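Long-range contacts in arsenate reductase (ArsC) (Archaeoglobus fulgidus, PDB 1Y1L), which probably reduces arsenate to arsenite in arsenic detoxification, using the fold of the low-molecular-weight tyrosine phosphatases: residues A[13-18]-A[45-50]; A[66-71]-A[87-92]; A[94-99]-A[112-117]. All blocks are in the same frame, centred on the assembly; numbering follows the deposited sequence.

Contact 1 of 3, residues A[13-18]-A[45-50]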
ATOM      1  N   SER A  13      14.559  -7.870 -13.787  1.00 29.26           N
ATOM      2  CA  SER A  13      13.816  -6.857 -14.504  1.00 28.32           C
ATOM      3  C   SER A  13      14.075  -7.058 -15.973  1.00 26.99           C
ATOM      4  O   SER A  13      13.161  -7.232 -16.775  1.00 24.84           O
ATOM      5  CB  SER A  13      14.340  -5.492 -14.084  1.00 34.80           C
ATOM      6  OG  SER A  13      14.696  -5.509 -12.708  1.00 38.81           O
ATOM      7  N   VAL A  14      15.353  -7.115 -16.291  1.00 27.41           N
ATOM      8  CA  VAL A  14      15.797  -7.289 -17.654  1.00 32.41           C
ATOM      9  C   VAL A  14      15.424  -8.636 -18.255  1.00 28.44           C
ATOM     10  O   VAL A  14      15.208  -8.729 -19.452  1.00 29.53           O
ATOM     11  CB  VAL A  14      17.314  -7.118 -17.751  1.00 38.33           C
ATOM     12  CG1 VAL A  14      17.747  -7.165 -19.204  1.00 43.31           C
ATOM     13  CG2 VAL A  14      17.747  -5.814 -17.073  1.00 35.81           C
ATOM     14  N   MET A  15      15.430  -9.689 -17.450  1.00 25.63           N
ATOM     15  CA  MET A  15      15.091 -11.004 -17.967  1.00 25.46           C
ATOM     16  C   MET A  15      13.644 -11.045 -18.416  1.00 24.66           C
ATOM     17  O   MET A  15      13.358 -11.421 -19.554  1.00 28.69           O
ATOM     18  CB  MET A  15      15.334 -12.107 -16.925  1.00 31.14           C
ATOM     19  CG  MET A  15      16.803 -12.413 -16.635  1.00 31.69           C
ATOM     20  SD  MET A  15      17.038 -13.662 -15.334  1.00 43.30           S
ATOM     21  CE  MET A  15      18.485 -14.524 -15.900  1.00 46.80           C
ATOM     22  N   ALA A  16      12.733 -10.686 -17.514  1.00 22.15           N
ATOM     23  CA  ALA A  16      11.306 -10.700 -17.814  1.00 22.97           C
ATOM     24  C   ALA A  16      10.979  -9.920 -19.090  1.00 23.40           C
ATOM     25  O   ALA A  16      10.169 -10.373 -19.909  1.00 16.54           O
ATOM     26  CB  ALA A  16      10.523 -10.165 -16.645  1.00 19.44           C
ATOM     27  N   GLU A  17      11.610  -8.755 -19.246  1.00 26.09           N
ATOM     28  CA  GLU A  17      11.400  -7.924 -20.421  1.00 26.31           C
ATOM     29  C   GLU A  17      11.672  -8.709 -21.698  1.00 28.07           C
ATOM     30  O   GLU A  17      10.770  -8.932 -22.502  1.00 29.32           O
ATOM     31  CB  GLU A  17      12.292  -6.688 -20.358  1.00 19.14           C
ATOM     32  CG  GLU A  17      12.318  -5.880 -21.624  1.00 28.68           C
ATOM     33  CD  GLU A  17      13.160  -4.611 -21.501  1.00 41.86           C
ATOM     34  OE1 GLU A  17      12.918  -3.651 -22.276  1.00 48.33           O
ATOM     35  OE2 GLU A  17      14.072  -4.565 -20.637  1.00 45.32           O
ATOM     36  N   ALA A  18      12.920  -9.147 -21.854  1.00 32.64           N
ATOM     37  CA  ALA A  18      13.375  -9.898 -23.023  1.00 39.08           C
ATOM     38  C   ALA A  18      12.537 -11.138 -23.325  1.00 42.54           C
ATOM     39  O   ALA A  18      12.267 -11.438 -24.491  1.00 46.93           O
ATOM     40  CB  ALA A  18      14.837 -10.273 -22.860  1.00 38.14           C
ATOM     41  N   LYS A  45      23.013 -11.256 -19.355  1.00 38.04           N
ATOM     42  CA  LYS A  45      23.206 -11.026 -20.775  1.00 42.68           C
ATOM     43  C   LYS A  45      23.789 -12.250 -21.455  1.00 41.38           C
ATOM     44  O   LYS A  45      23.555 -12.472 -22.643  1.00 45.33           O
ATOM     45  CB  LYS A  45      24.058  -9.783 -21.032  1.00 43.71           C
ATOM     46  CG  LYS A  45      25.409  -9.789 -20.406  1.00 42.54           C
ATOM     47  CD  LYS A  45      26.188  -8.550 -20.806  1.00 45.32           C
ATOM     48  CE  LYS A  45      25.577  -7.295 -20.225  1.00 42.44           C
ATOM     49  NZ  LYS A  45      26.439  -6.108 -20.467  1.00 47.29           N
ATOM     50  N   ARG A  46      24.555 -13.029 -20.692  1.00 38.64           N
ATOM     51  CA  ARG A  46      25.170 -14.248 -21.190  1.00 38.68           C
ATOM     52  C   ARG A  46      24.052 -15.252 -21.344  1.00 38.65           C
ATOM     53  O   ARG A  46      23.888 -15.858 -22.396  1.00 42.59           O
ATOM     54  CB  ARG A  46      26.202 -14.787 -20.190  1.00 39.59           C
ATOM     55  CG  ARG A  46      26.673 -16.218 -20.485  1.00 48.56           C
ATOM     56  CD  ARG A  46      27.202 -16.893 -19.234  1.00 57.90           C
ATOM     57  NE  ARG A  46      27.251 -18.353 -19.359  1.00 63.19           N
ATOM     58  CZ  ARG A  46      27.057 -19.206 -18.349  1.00 68.88           C
ATOM     59  NH1 ARG A  46      27.126 -20.514 -18.562  1.00 74.94           N
ATOM     60  NH2 ARG A  46      26.781 -18.764 -17.125  1.00 67.94           N
ATOM     61  N   LEU A  47      23.298 -15.428 -20.270  1.00 37.12           N
ATOM     62  CA  LEU A  47      22.180 -16.359 -20.248  1.00 36.30           C
ATOM     63  C   LEU A  47      21.114 -16.083 -21.319  1.00 38.06           C
ATOM     64  O   LEU A  47      20.499 -17.010 -21.856  1.00 35.32           O
ATOM     65  CB  LEU A  47      21.559 -16.363 -18.847  1.00 35.14           C
ATOM     66  CG  LEU A  47      21.960 -17.494 -17.889  1.00 30.19           C
ATOM     67  CD1 LEU A  47      23.399 -17.870 -18.058  1.00 30.07           C
ATOM     68  CD2 LEU A  47      21.674 -17.060 -16.467  1.00 35.75           C
ATOM     69  N   LEU A  48      20.868 -14.805 -21.591  1.00 42.63           N
ATOM     70  CA  LEU A  48      19.891 -14.424 -22.596  1.00 44.87           C
ATOM     71  C   LEU A  48      20.482 -14.614 -23.983  1.00 45.64           C
ATOM     72  O   LEU A  48      19.796 -15.095 -24.890  1.00 48.42           O
ATOM     73  CB  LEU A  48      19.432 -12.977 -22.393  1.00 42.71           C
ATOM     74  CG  LEU A  48      18.520 -12.740 -21.185  1.00 42.38           C
ATOM     75  CD1 LEU A  48      18.241 -11.261 -21.026  1.00 38.48           C
ATOM     76  CD2 LEU A  48      17.232 -13.515 -21.362  1.00 39.25           C
ATOM     77  N   ALA A  49      21.751 -14.240 -24.143  1.00 42.18           N
ATOM     78  CA  ALA A  49      22.451 -14.377 -25.425  1.00 40.86           C
ATOM     79  C   ALA A  49      22.588 -15.849 -25.805  1.00 39.82           C
ATOM     80  O   ALA A  49      22.766 -16.199 -26.968  1.00 39.59           O
ATOM     81  CB  ALA A  49      23.819 -13.727 -25.351  1.00 36.23           C
ATOM     82  N   GLU A  50      22.562 -16.701 -24.792  1.00 42.87           N
ATOM     83  CA  GLU A  50      22.654 -18.139 -24.972  1.00 48.73           C
ATOM     84  C   GLU A  50      21.297 -18.622 -25.516  1.00 53.25           C
ATOM     85  O   GLU A  50      21.190 -19.729 -26.062  1.00 55.49           O
ATOM     86  CB  GLU A  50      22.965 -18.782 -23.612  1.00 50.36           C
ATOM     87  CG  GLU A  50      23.258 -20.272 -23.622  1.00 54.35           C
ATOM     88  CD  GLU A  50      23.603 -20.799 -22.237  1.00 55.63           C
ATOM     89  OE1 GLU A  50      24.703 -20.472 -21.738  1.00 56.12           O
ATOM     90  OE2 GLU A  50      22.773 -21.534 -21.651  1.00 55.26           O
TER
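V14 O accepts a weak helical hydrogen bond from A18 N (3.3 Å) and has the L48 CD1 methyl against it at 4.3 Å, a van der Waals contact. L48 has the most surface buried by the contact. With CG anti to its carbonyl carbon (chi1 -72°) it reaches across to helix 12-21, where L48 CD1 meets the methyl A18 CB at 4.0 Å and fits against the backbone of V14 and M15. M15 answers from the other helix. Its chain runs out straight and bends at chi3 (145°), which carries the terminal methyl M15 CE obliquely across L47, 4.1 Å from L47 CD2. The helix segments run nearly parallel, 17° apart, with axes 10.8 Å from each other, and these long side chains span the gap. C6 to R12 matches the C-X5-R signature of the P-loop, the phosphate-binding loop of this phosphatase family, and leads into helix 12-21; helix 42-49 packs beside that helix. L111 and I114 of helix 106-121 also pack on M15, while A55 lies against V14 and L48. E50 pairs with R108 away from the interface. No hydrogen bond crosses the contact: in their side-chain contacts the two segments meet through methyl groups alone, by dispersion and burial, without the directional restraint of polar bonds.

Contact 2 of 3, residues A[66-71]-A[87-92]. With CD (cadmium ion), chain F.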
ATOM      1  N   ASN A  66       8.065   7.828 -17.106  1.00 63.53           N
ATOM      2  CA  ASN A  66       6.706   8.252 -16.770  1.00 65.11           C
ATOM      3  C   ASN A  66       5.738   7.069 -16.832  1.00 64.66           C
ATOM      4  O   ASN A  66       5.235   6.697 -17.892  1.00 62.65           O
ATOM      5  CB  ASN A  66       6.253   9.394 -17.685  1.00 70.39           C
ATOM      6  CG  ASN A  66       6.931  10.721 -17.347  1.00 74.48           C
ATOM      7  OD1 ASN A  66       7.860  11.165 -18.035  1.00 72.13           O
ATOM      8  ND2 ASN A  66       6.457  11.366 -16.287  1.00 75.46           N
ATOM      9  N   LEU A  67       5.492   6.496 -15.662  1.00 64.03           N
ATOM     10  CA  LEU A  67       4.636   5.330 -15.482  1.00 60.11           C
ATOM     11  C   LEU A  67       3.313   5.251 -16.218  1.00 59.58           C
ATOM     12  O   LEU A  67       2.948   4.188 -16.716  1.00 64.86           O
ATOM     13  CB  LEU A  67       4.386   5.106 -13.994  1.00 58.52           C
ATOM     14  CG  LEU A  67       5.610   4.657 -13.201  1.00 60.71           C
ATOM     15  CD1 LEU A  67       5.307   4.667 -11.707  1.00 67.86           C
ATOM     16  CD2 LEU A  67       6.018   3.267 -13.658  1.00 63.54           C
ATOM     17  N   ASP A  68       2.573   6.349 -16.261  1.00 56.43           N
ATOM     18  CA  ASP A  68       1.272   6.341 -16.921  1.00 55.48           C
ATOM     19  C   ASP A  68       1.279   5.809 -18.363  1.00 52.36           C
ATOM     20  O   ASP A  68       0.233   5.432 -18.894  1.00 50.53           O
ATOM     21  CB  ASP A  68       0.638   7.732 -16.834  1.00 60.42           C
ATOM     22  CG  ASP A  68       0.370   8.165 -15.391  1.00 63.36           C
ATOM     23  OD1 ASP A  68       0.626   9.347 -15.069  1.00 65.27           O
ATOM     24  OD2 ASP A  68      -0.092   7.326 -14.581  1.00 60.30           O
ATOM     25  N   ASP A  69       2.459   5.777 -18.980  1.00 50.82           N
ATOM     26  CA  ASP A  69       2.613   5.279 -20.343  1.00 49.50           C
ATOM     27  C   ASP A  69       2.244   3.802 -20.453  1.00 45.54           C
ATOM     28  O   ASP A  69       1.792   3.346 -21.502  1.00 42.86           O
ATOM     29  CB  ASP A  69       4.065   5.449 -20.816  1.00 55.30           C
ATOM     30  CG  ASP A  69       4.457   6.907 -21.044  1.00 59.76           C
ATOM     31  OD1 ASP A  69       3.564   7.781 -21.130  1.00 63.41           O
ATOM     32  OD2 ASP A  69       5.674   7.177 -21.157  1.00 61.24           O
ATOM     33  N   PHE A  70       2.463   3.062 -19.370  1.00 40.54           N
ATOM     34  CA  PHE A  70       2.206   1.624 -19.322  1.00 38.43           C
ATOM     35  C   PHE A  70       0.766   1.238 -18.962  1.00 36.32           C
ATOM     36  O   PHE A  70       0.004   2.068 -18.485  1.00 43.25           O
ATOM     37  CB  PHE A  70       3.222   0.976 -18.374  1.00 38.70           C
ATOM     38  CG  PHE A  70       4.648   1.336 -18.694  1.00 35.99           C
ATOM     39  CD1 PHE A  70       5.206   2.496 -18.184  1.00 35.49           C
ATOM     40  CD2 PHE A  70       5.402   0.563 -19.575  1.00 33.33           C
ATOM     41  CE1 PHE A  70       6.490   2.893 -18.550  1.00 40.19           C
ATOM     42  CE2 PHE A  70       6.689   0.953 -19.944  1.00 36.19           C
ATOM     43  CZ  PHE A  70       7.232   2.122 -19.433  1.00 37.83           C
ATOM     44  N   ASP A  71       0.386  -0.013 -19.195  1.00 26.20           N
ATOM     45  CA  ASP A  71      -0.968  -0.450 -18.900  1.00 25.97           C
ATOM     46  C   ASP A  71      -1.054  -1.593 -17.926  1.00 25.03           C
ATOM     47  O   ASP A  71      -2.141  -2.115 -17.652  1.00 25.16           O
ATOM     48  CB  ASP A  71      -1.677  -0.809 -20.186  1.00 27.07           C
ATOM     49  CG  ASP A  71      -1.650   0.313 -21.157  1.00 25.92           C
ATOM     50  OD1 ASP A  71      -0.709   0.350 -21.973  1.00 30.93           O
ATOM     51  OD2 ASP A  71      -2.531   1.189 -21.061  1.00 35.76           O
ATOM     52  N   THR A  87       1.197   5.231  -8.695  1.00 33.53           N
ATOM     53  CA  THR A  87       0.224   5.097  -9.755  1.00 34.24           C
ATOM     54  C   THR A  87      -1.051   4.363  -9.336  1.00 35.94           C
ATOM     55  O   THR A  87      -0.972   3.300  -8.717  1.00 39.60           O
ATOM     56  CB  THR A  87       0.872   4.394 -10.969  1.00 34.70           C
ATOM     57  OG1 THR A  87       0.023   4.523 -12.116  1.00 45.94           O
ATOM     58  CG2 THR A  87       1.118   2.919 -10.689  1.00 26.66           C
ATOM     59  N   ASP A  88      -2.217   4.981  -9.590  1.00 38.21           N
ATOM     60  CA  ASP A  88      -3.528   4.367  -9.286  1.00 35.44           C
ATOM     61  C   ASP A  88      -3.769   3.342 -10.445  1.00 33.29           C
ATOM     62  O   ASP A  88      -4.852   2.783 -10.579  1.00 31.89           O
ATOM     63  CB  ASP A  88      -4.641   5.420  -9.207  1.00 39.09           C
ATOM     64  CG  ASP A  88      -4.539   6.192  -7.889  1.00 43.76           C
ATOM     65  OD1 ASP A  88      -4.055   7.345  -7.875  1.00 45.02           O
ATOM     66  OD2 ASP A  88      -4.914   5.709  -6.798  1.00 48.67           O
ATOM     67  N   LYS A  89      -2.746   3.130 -11.284  1.00 33.19           N
ATOM     68  CA  LYS A  89      -2.764   2.166 -12.404  1.00 38.18           C
ATOM     69  C   LYS A  89      -2.701   0.710 -11.920  1.00 40.47           C
ATOM     70  O   LYS A  89      -2.519   0.442 -10.726  1.00 50.05           O
ATOM     71  CB  LYS A  89      -1.550   2.390 -13.309  1.00 36.74           C
ATOM     72  CG  LYS A  89      -1.757   3.382 -14.435  1.00 43.30           C
ATOM     73  CD  LYS A  89      -2.623   2.804 -15.554  1.00 41.00           C
ATOM     74  CE  LYS A  89      -2.660   3.721 -16.776  1.00 40.76           C
ATOM     75  NZ  LYS A  89      -3.299   3.059 -17.946  1.00 50.02           N
ATOM     76  N   PRO A  90      -2.808  -0.256 -12.843  1.00 35.22           N
ATOM     77  CA  PRO A  90      -2.752  -1.666 -12.443  1.00 34.09           C
ATOM     78  C   PRO A  90      -1.330  -2.179 -12.280  1.00 29.12           C
ATOM     79  O   PRO A  90      -0.489  -1.968 -13.153  1.00 32.53           O
ATOM     80  CB  PRO A  90      -3.465  -2.372 -13.594  1.00 36.26           C
ATOM     81  CG  PRO A  90      -3.091  -1.545 -14.758  1.00 37.44           C
ATOM     82  CD  PRO A  90      -3.241  -0.133 -14.242  1.00 36.19           C
ATOM     83  N   VAL A  91      -1.069  -2.844 -11.156  1.00 27.29           N
ATOM     84  CA  VAL A  91       0.250  -3.396 -10.866  1.00 27.55           C
ATOM     85  C   VAL A  91       0.182  -4.696 -10.054  1.00 28.63           C
ATOM     86  O   VAL A  91      -0.597  -4.805  -9.106  1.00 30.14           O
ATOM     87  CB  VAL A  91       1.198  -2.345 -10.172  1.00 19.41           C
ATOM     88  CG1 VAL A  91       0.471  -1.052  -9.842  1.00 10.24           C
ATOM     89  CG2 VAL A  91       1.836  -2.933  -8.935  1.00 13.23           C
ATOM     90  N   THR A  92       0.973  -5.688 -10.463  1.00 33.28           N
ATOM     91  CA  THR A  92       1.028  -6.982  -9.779  1.00 36.03           C
ATOM     92  C   THR A  92       2.342  -7.111  -8.998  1.00 39.62           C
ATOM     93  O   THR A  92       3.195  -6.214  -9.034  1.00 43.79           O
ATOM     94  CB  THR A  92       0.954  -8.161 -10.766  1.00 35.52           C
ATOM     95  OG1 THR A  92       0.042  -7.861 -11.828  1.00 44.31           O
ATOM     96  CG2 THR A  92       0.458  -9.404 -10.061  1.00 33.47           C
TER
HETATM   97 CD    CD F 125      -5.607   7.963  -6.324  1.00  3.11          CD
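D71 and P90 have the nearest CA atoms across the segments, 6.8 Å apart, where the chain before strand 73-77 passes the chain before strand 91-95. Both lie at the margin of the parallel sheet of the phosphatase fold, and strand 91-95 is its outermost strand on that side. Residues 67-69 make a short 3-10 turn, closed by F70 N to L67 O at 2.9 Å, after which the chain extends toward the sheet. In the other segment T87 forms an ST turn: with OG1 anti to its own nitrogen (chi1 -167°), that hydroxyl can accept from K89 N, although the position of K89 N in the model is less sure. Through the backbone, D71 bonds to K1, just ahead of strand 2-6, and P90 to I73 of strand 73-77.

K89 has more surface buried here than any other residue of the pair of segments. Its chain bends at chi2 (-74°) and then runs straight past the turn, bringing K89 CE 4.0 Å from D68 O. The ammonium K89 NZ lies 3.5 Å from F70 O and forms a long salt bridge with D71 OD2 at 3.7 Å, D71 running alongside K89 in the same sense. The D68 and T87 side chains pass antiparallel, with D68 OD2 and T87 OG1 also 3.7 Å apart. On the inner side, F70 turns its ring away to pack on L3. D88 faces a second subunit, where H95 of that subunit shares its cadmium ion; the D88 carboxylate grips the metal with both oxygens, D88 OD1 at 2.3 Å and D88 OD2 at 2.4 Å.

Contact 3 of 3, residues A[94-99]-A[112-117]. With CD (cadmium ion), chain H.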
ATOM      1  N   TRP A  94       5.478 -10.035  -8.102  1.00 33.66           N
ATOM      2  CA  TRP A  94       6.064 -11.355  -8.273  1.00 30.36           C
ATOM      3  C   TRP A  94       7.183 -11.534  -7.282  1.00 34.49           C
ATOM      4  O   TRP A  94       8.161 -10.797  -7.317  1.00 37.83           O
ATOM      5  CB  TRP A  94       6.643 -11.521  -9.669  1.00 24.50           C
ATOM      6  CG  TRP A  94       5.633 -11.572 -10.739  1.00 24.05           C
ATOM      7  CD1 TRP A  94       4.281 -11.511 -10.600  1.00 19.98           C
ATOM      8  CD2 TRP A  94       5.891 -11.656 -12.144  1.00 20.52           C
ATOM      9  NE1 TRP A  94       3.682 -11.538 -11.830  1.00 22.54           N
ATOM     10  CE2 TRP A  94       4.648 -11.622 -12.797  1.00 14.04           C
ATOM     11  CE3 TRP A  94       7.058 -11.749 -12.913  1.00 14.08           C
ATOM     12  CZ2 TRP A  94       4.532 -11.674 -14.178  1.00  8.03           C
ATOM     13  CZ3 TRP A  94       6.945 -11.799 -14.280  1.00 21.48           C
ATOM     14  CH2 TRP A  94       5.691 -11.761 -14.902  1.00 19.58           C
ATOM     15  N   HIS A  95       7.035 -12.495  -6.385  1.00 38.57           N
ATOM     16  CA  HIS A  95       8.088 -12.757  -5.418  1.00 40.12           C
ATOM     17  C   HIS A  95       9.093 -13.700  -6.085  1.00 39.42           C
ATOM     18  O   HIS A  95       8.830 -14.890  -6.272  1.00 38.12           O
ATOM     19  CB  HIS A  95       7.490 -13.359  -4.152  1.00 48.38           C
ATOM     20  CG  HIS A  95       6.469 -12.478  -3.499  1.00 56.15           C
ATOM     21  ND1 HIS A  95       6.796 -11.289  -2.879  1.00 65.69           N
ATOM     22  CD2 HIS A  95       5.128 -12.611  -3.368  1.00 60.57           C
ATOM     23  CE1 HIS A  95       5.702 -10.731  -2.390  1.00 66.99           C
ATOM     24  NE2 HIS A  95       4.676 -11.514  -2.673  1.00 65.80           N
ATOM     25  N   ILE A  96      10.216 -13.132  -6.510  1.00 37.62           N
ATOM     26  CA  ILE A  96      11.253 -13.885  -7.193  1.00 27.63           C
ATOM     27  C   ILE A  96      12.613 -13.748  -6.516  1.00 27.85           C
ATOM     28  O   ILE A  96      13.093 -12.639  -6.247  1.00 27.88           O
ATOM     29  CB  ILE A  96      11.367 -13.428  -8.657  1.00 29.29           C
ATOM     30  CG1 ILE A  96      10.030 -13.646  -9.372  1.00 34.08           C
ATOM     31  CG2 ILE A  96      12.472 -14.184  -9.362  1.00 36.74           C
ATOM     32  CD1 ILE A  96       9.996 -13.150 -10.794  1.00 42.51           C
ATOM     33  N   GLU A  97      13.225 -14.902  -6.261  1.00 29.67           N
ATOM     34  CA  GLU A  97      14.536 -15.009  -5.626  1.00 29.74           C
ATOM     35  C   GLU A  97      15.542 -14.116  -6.307  1.00 26.91           C
ATOM     36  O   GLU A  97      15.661 -14.130  -7.522  1.00 31.07           O
ATOM     37  CB  GLU A  97      15.007 -16.462  -5.700  1.00 34.88           C
ATOM     38  CG  GLU A  97      16.442 -16.717  -5.268  1.00 43.67           C
ATOM     39  CD  GLU A  97      16.781 -18.197  -5.244  1.00 49.32           C
ATOM     40  OE1 GLU A  97      17.581 -18.606  -4.377  1.00 57.42           O
ATOM     41  OE2 GLU A  97      16.248 -18.951  -6.085  1.00 49.84           O
ATOM     42  N   ASN A  98      16.263 -13.343  -5.515  1.00 27.49           N
ATOM     43  CA  ASN A  98      17.266 -12.430  -6.034  1.00 30.89           C
ATOM     44  C   ASN A  98      18.511 -13.245  -6.388  1.00 34.13           C
ATOM     45  O   ASN A  98      19.194 -13.742  -5.489  1.00 41.97           O
ATOM     46  CB  ASN A  98      17.593 -11.406  -4.957  1.00 30.24           C
ATOM     47  CG  ASN A  98      18.348 -10.238  -5.490  1.00 39.37           C
ATOM     48  OD1 ASN A  98      18.755 -10.217  -6.653  1.00 44.13           O
ATOM     49  ND2 ASN A  98      18.527  -9.231  -4.652  1.00 36.58           N
ATOM     50  N   PRO A  99      18.820 -13.411  -7.695  1.00 34.29           N
ATOM     51  CA  PRO A  99      19.994 -14.188  -8.106  1.00 31.33           C
ATOM     52  C   PRO A  99      21.329 -13.514  -7.832  1.00 32.64           C
ATOM     53  O   PRO A  99      22.353 -14.187  -7.744  1.00 35.66           O
ATOM     54  CB  PRO A  99      19.764 -14.368  -9.602  1.00 20.83           C
ATOM     55  CG  PRO A  99      19.168 -13.090  -9.982  1.00 27.65           C
ATOM     56  CD  PRO A  99      18.132 -12.877  -8.886  1.00 30.36           C
ATOM     57  N   ALA A 112      14.149 -19.333 -15.400  1.00 35.72           N
ATOM     58  CA  ALA A 112      13.049 -20.234 -15.671  1.00 37.10           C
ATOM     59  C   ALA A 112      11.761 -19.793 -15.017  1.00 41.08           C
ATOM     60  O   ALA A 112      10.717 -19.833 -15.662  1.00 42.49           O
ATOM     61  CB  ALA A 112      13.391 -21.634 -15.244  1.00 36.11           C
ATOM     62  N   GLU A 113      11.813 -19.416 -13.738  1.00 40.82           N
ATOM     63  CA  GLU A 113      10.613 -18.975 -13.026  1.00 37.98           C
ATOM     64  C   GLU A 113      10.007 -17.781 -13.703  1.00 35.70           C
ATOM     65  O   GLU A 113       8.800 -17.708 -13.880  1.00 34.81           O
ATOM     66  CB  GLU A 113      10.925 -18.609 -11.589  1.00 45.37           C
ATOM     67  CG  GLU A 113      10.998 -19.797 -10.664  1.00 55.53           C
ATOM     68  CD  GLU A 113      10.789 -19.404  -9.216  1.00 65.70           C
ATOM     69  OE1 GLU A 113       9.698 -18.870  -8.899  1.00 68.99           O
ATOM     70  OE2 GLU A 113      11.711 -19.631  -8.399  1.00 70.40           O
ATOM     71  N   ILE A 114      10.848 -16.811 -14.019  1.00 31.66           N
ATOM     72  CA  ILE A 114      10.400 -15.619 -14.710  1.00 28.80           C
ATOM     73  C   ILE A 114       9.723 -16.016 -16.024  1.00 26.17           C
ATOM     74  O   ILE A 114       8.720 -15.433 -16.411  1.00 21.48           O
ATOM     75  CB  ILE A 114      11.587 -14.703 -15.010  1.00 29.69           C
ATOM     76  CG1 ILE A 114      12.224 -14.233 -13.704  1.00 24.52           C
ATOM     77  CG2 ILE A 114      11.140 -13.513 -15.834  1.00 24.72           C
ATOM     78  CD1 ILE A 114      13.346 -13.240 -13.911  1.00 19.67           C
ATOM     79  N   GLU A 115      10.284 -17.026 -16.687  1.00 29.41           N
ATOM     80  CA  GLU A 115       9.779 -17.532 -17.959  1.00 32.11           C
ATOM     81  C   GLU A 115       8.429 -18.202 -17.800  1.00 34.85           C
ATOM     82  O   GLU A 115       7.555 -18.037 -18.635  1.00 35.81           O
ATOM     83  CB  GLU A 115      10.782 -18.512 -18.580  1.00 30.32           C
ATOM     84  CG  GLU A 115      10.486 -18.864 -20.036  1.00 40.18           C
ATOM     85  CD  GLU A 115      11.578 -19.690 -20.693  1.00 46.28           C
ATOM     86  OE1 GLU A 115      12.130 -20.585 -20.026  1.00 55.80           O
ATOM     87  OE2 GLU A 115      11.883 -19.453 -21.881  1.00 43.90           O
ATOM     88  N   GLU A 116       8.290 -19.017 -16.762  1.00 38.60           N
ATOM     89  CA  GLU A 116       7.038 -19.707 -16.488  1.00 44.34           C
ATOM     90  C   GLU A 116       5.968 -18.665 -16.205  1.00 44.82           C
ATOM     91  O   GLU A 116       4.800 -18.849 -16.550  1.00 48.64           O
ATOM     92  CB  GLU A 116       7.190 -20.598 -15.256  1.00 50.07           C
ATOM     93  CG  GLU A 116       5.894 -21.261 -14.809  1.00 63.37           C
ATOM     94  CD  GLU A 116       5.761 -21.344 -13.290  1.00 78.50           C
ATOM     95  OE1 GLU A 116       6.349 -22.260 -12.683  1.00 88.79           O
ATOM     96  OE2 GLU A 116       5.065 -20.493 -12.692  1.00 76.22           O
ATOM     97  N   ARG A 117       6.372 -17.596 -15.532  1.00 44.44           N
ATOM     98  CA  ARG A 117       5.458 -16.528 -15.174  1.00 45.80           C
ATOM     99  C   ARG A 117       5.138 -15.628 -16.351  1.00 46.68           C
ATOM    100  O   ARG A 117       3.995 -15.207 -16.501  1.00 49.44           O
ATOM    101  CB  ARG A 117       5.996 -15.721 -13.985  1.00 47.81           C
ATOM    102  CG  ARG A 117       6.080 -16.549 -12.703  1.00 52.70           C
ATOM    103  CD  ARG A 117       6.597 -15.780 -11.501  1.00 59.39           C
ATOM    104  NE  ARG A 117       5.523 -15.167 -10.720  1.00 70.08           N
ATOM    105  CZ  ARG A 117       5.522 -15.065  -9.391  1.00 71.08           C
ATOM    106  NH1 ARG A 117       4.503 -14.484  -8.776  1.00 70.18           N
ATOM    107  NH2 ARG A 117       6.530 -15.548  -8.671  1.00 68.29           N
TER
HETATM  108 CD    CD H 127       3.537 -10.366  -0.914  1.00  2.58          CD
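R117 lies along one face of the W94 indole and touches it at two levels. Near the helix, R117 CB stands over the six-membered ring of W94, 4.0 Å from its centroid and 10° off the normal, a CH-pi contact. The chain then goes straight through chi2 and bends at chi3 (92°), which lays the guanidinium nearly flat over the CB side of the five-membered ring, its centre above W94 CB and the planes tilted by 25°. The cation-pi contact is off-centre: R117 CZ is 4.2 Å from the centroid of the five-membered ring of W94, with R117 NE 3.6 Å from W94 CG and R117 NH1 3.5 Å from W94 CD1. The ring probably gives the charge some electrostatic stabilisation, while the aliphatic part of the arginine packs on the rest of it. The other guanidinium nitrogen, R117 NH2, reaches the edge strand, 3.4 Å from H95 O.

This joins strand 91-95 to helix 106-121, the last helix of the phosphatase fold, which packs beside helix 12-21 against the sheet. The backbone of W94 bonds to T75, and that of I96 to C77, whose disulfide with C82 is seen in this protein, consistent with an oxidised form.

I96 is buried beside the R117 guanidinium. I96 CG1 passes 4.0 Å from R117 NH2, and the chain, extended at chi2, carries I96 CD1 to I114 CG1, 3.8 Å away, the two side chains roughly perpendicular. V76 and V110 also pack on I96. H95 NE2 binds a cadmium ion at 2.4 Å, which D88 of a second subunit also binds, while H95 ND1 is hydrogen-bonded to the carbonyl oxygen of E78.

From the N terminus the three contacts come in series, none enclosing or crossing another. Contact 1 closes first: the 26 residues between its segments, which include strand 29-33, bring helix 42-49 back beside helix 12-21. Contact 2 follows on the opposite side of the chain's centre, about 23 Å away centre to centre, and closes a 15-residue excursion containing strand 73-77. Contact 3 begins one residue further on, on the same strand, 91-95, and brings helix 106-121 back over the sheet. Contacts 1 and 3 meet where M15 and A16 pack on I114, bringing the three helices together; contact 2 joins the chain before strand 73-77 to that before edge strand 91-95.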